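Local coordinates for oligopeptide-binding protein AppA (Bacillus subtilis, PDB 1XOC) that binds oligopeptides as the solute-binding component of an ABC transporter that can replace the OPP system in sporulation and genetic competence, at residues 431-436 and 449-454. Residues are numbered along the deposited sequence; the frame is centred on the assembly and turned at random.
Sequences FHSSQI and EADKLM. With ZN (zinc ion), chain K.
Phe431, last residue of the short helix 428-431, meets Met454 through its CB, 4.1 Å from Met454 CE, while its ring leads away from helix 448-457 and packs on Ile477 and Tyr483. A water lies 2.8 Å from both Phe431 O and Asp451 OD1 and bridges them. The bent end of Met454 brings the same methyl against the backbone, with CE 3.7 Å from His432 N. His432 is where the chain leaves helical geometry, and its side chain swings to CG anti to the backbone N (chi1 -167°), which lays the imidazole against Asp451. Ring and carboxylate stack with planes 24° apart, Asp451 OD1 lying 3.5 Å above the plane over the ring centre; His432 CE1 comes to 3.2 Å from Asp451 O. Ser433 grips both oxygens of Asp451 on their syn sides, both donors tilted out of the carboxylate plane: Ser433 N donates nearly straight to OD1 (3.0 Å, 168°), and Ser433 OG donates to OD2 at 2.6 Å. Replacing Asp451 by an alanine would probably leave the Ser433 amide and hydroxyl without their acceptor and uncover the stacked face of His432. The turn here, with Gln435 N bonded back to His432 O, belongs to the linker between helices 428-431 and 448-457 of this family 5 solute-binding protein; both hydrogen bonds from it to the second helix end on the carboxylate of Asp451. Within the turn, Ser434 OG hydrogen-bonds Tyr428 OH, whose ring also meets that of His432.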
loop_
_atom_site.group_PDB
_atom_site.type_symbol
_atom_site.label_atom_id
_atom_site.label_comp_id
_atom_site.label_asym_id
_atom_site.label_seq_id
_atom_site.Cartn_x
_atom_site.Cartn_y
_atom_site.Cartn_z
ATOM N N PHE A 431 -5.833 11.869 1.990
ATOM C CA PHE A 431 -5.721 13.309 2.317
ATOM C C PHE A 431 -6.997 14.035 2.730
ATOM O O PHE A 431 -6.935 15.172 3.234
ATOM C CB PHE A 431 -5.056 14.063 1.168
ATOM C CG PHE A 431 -3.629 13.629 0.881
ATOM C CD1 PHE A 431 -2.612 13.857 1.794
ATOM C CD2 PHE A 431 -3.311 12.985 -0.302
ATOM C CE1 PHE A 431 -1.303 13.451 1.513
ATOM C CE2 PHE A 431 -1.999 12.568 -0.562
ATOM C CZ PHE A 431 -1.006 12.836 0.353
ATOM N N HIS A 432 -8.171 13.450 2.513
ATOM C CA HIS A 432 -9.396 14.102 2.995
ATOM C C HIS A 432 -9.432 14.061 4.544
ATOM O O HIS A 432 -9.113 13.056 5.153
ATOM C CB HIS A 432 -10.630 13.460 2.377
ATOM C CG HIS A 432 -11.869 14.262 2.580
ATOM N ND1 HIS A 432 -12.416 15.067 1.600
ATOM C CD2 HIS A 432 -12.683 14.375 3.648
ATOM C CE1 HIS A 432 -13.504 15.643 2.070
ATOM N NE2 HIS A 432 -13.685 15.253 3.316
ATOM N N SER A 433 -9.782 15.170 5.182
ATOM C CA SER A 433 -9.738 15.247 6.651
ATOM C C SER A 433 -10.695 14.299 7.368
ATOM O O SER A 433 -10.516 13.994 8.552
ATOM C CB SER A 433 -9.994 16.679 7.114
ATOM O OG SER A 433 -11.292 17.103 6.816
ATOM N N SER A 434 -11.737 13.864 6.676
ATOM C CA SER A 434 -12.667 12.859 7.201
ATOM C C SER A 434 -11.983 11.513 7.460
ATOM O O SER A 434 -12.555 10.673 8.177
ATOM C CB SER A 434 -13.853 12.647 6.244
ATOM O OG SER A 434 -13.480 11.951 5.065
ATOM N N GLN A 435 -10.795 11.308 6.888
ATOM C CA GLN A 435 -10.089 10.023 6.980
ATOM C C GLN A 435 -9.047 9.971 8.077
ATOM O O GLN A 435 -8.325 9.003 8.188
ATOM C CB GLN A 435 -9.465 9.677 5.623
ATOM C CG GLN A 435 -10.517 9.550 4.517
ATOM C CD GLN A 435 -11.653 8.608 4.879
ATOM O OE1 GLN A 435 -12.859 8.993 4.898
ATOM N NE2 GLN A 435 -11.287 7.374 5.175
ATOM N N ILE A 436 -8.996 11.007 8.904
ATOM C CA ILE A 436 -8.077 11.025 10.018
ATOM C C ILE A 436 -8.511 10.061 11.127
ATOM O O ILE A 436 -7.709 9.246 11.602
ATOM C CB ILE A 436 -7.954 12.455 10.593
ATOM C CG1 ILE A 436 -7.305 13.409 9.578
ATOM C CG2 ILE A 436 -7.122 12.438 11.875
ATOM C CD1 ILE A 436 -7.378 14.892 10.036
ATOM N N GLU A 449 -10.525 23.436 1.583
ATOM C CA GLU A 449 -10.732 23.663 0.160
ATOM C C GLU A 449 -10.379 22.391 -0.623
ATOM O O GLU A 449 -11.094 21.985 -1.526
ATOM C CB GLU A 449 -9.957 24.903 -0.314
ATOM C CG GLU A 449 -10.438 26.204 0.364
ATOM C CD GLU A 449 -9.875 27.483 -0.281
ATOM O OE1 GLU A 449 -9.185 27.372 -1.322
ATOM O OE2 GLU A 449 -10.122 28.614 0.240
ATOM N N ALA A 450 -9.308 21.728 -0.233
ATOM C CA ALA A 450 -8.942 20.454 -0.845
ATOM C C ALA A 450 -9.992 19.372 -0.557
ATOM O O ALA A 450 -10.313 18.559 -1.437
ATOM C CB ALA A 450 -7.576 19.997 -0.359
ATOM N N ASP A 451 -10.523 19.361 0.671
ATOM C CA ASP A 451 -11.583 18.413 1.056
ATOM C C ASP A 451 -12.738 18.489 0.065
ATOM O O ASP A 451 -13.191 17.484 -0.467
ATOM C CB ASP A 451 -12.146 18.747 2.443
ATOM C CG ASP A 451 -11.298 18.216 3.591
ATOM O OD1 ASP A 451 -10.358 17.430 3.347
ATOM O OD2 ASP A 451 -11.624 18.579 4.750
ATOM N N LYS A 452 -13.210 19.707 -0.166
ATOM C CA LYS A 452 -14.310 19.937 -1.077
ATOM C C LYS A 452 -14.018 19.453 -2.500
ATOM O O LYS A 452 -14.865 18.853 -3.143
ATOM C CB LYS A 452 -14.657 21.426 -1.103
ATOM C CG LYS A 452 -15.856 21.723 -1.994
ATOM C CD LYS A 452 -16.510 23.075 -1.733
ATOM C CE LYS A 452 -18.007 23.057 -2.085
ATOM N NZ LYS A 452 -18.337 22.282 -3.317
ATOM N N LEU A 453 -12.838 19.767 -3.009
ATOM C CA LEU A 453 -12.447 19.345 -4.354
ATOM C C LEU A 453 -12.420 17.819 -4.515
ATOM O O LEU A 453 -12.910 17.286 -5.509
ATOM C CB LEU A 453 -11.076 19.922 -4.719
ATOM C CG LEU A 453 -10.993 21.431 -4.941
ATOM C CD1 LEU A 453 -9.557 21.893 -4.955
ATOM C CD2 LEU A 453 -11.685 21.823 -6.232
ATOM N N MET A 454 -11.830 17.136 -3.538
ATOM C CA MET A 454 -11.766 15.669 -3.515
ATOM C C MET A 454 -13.138 15.008 -3.429
ATOM O O MET A 454 -13.407 14.025 -4.119
ATOM C CB MET A 454 -10.880 15.211 -2.349
ATOM C CG MET A 454 -9.395 15.480 -2.586
ATOM S SD MET A 454 -8.271 14.827 -1.322
ATOM C CE MET A 454 -8.398 16.064 -0.039
HETATM ZN ZN ZN K . -9.433 29.236 -1.914
HETATM O O HOH W 1 -7.640 17.888 3.568
HETATM O O HOH W 2 -11.206 30.144 -2.231
#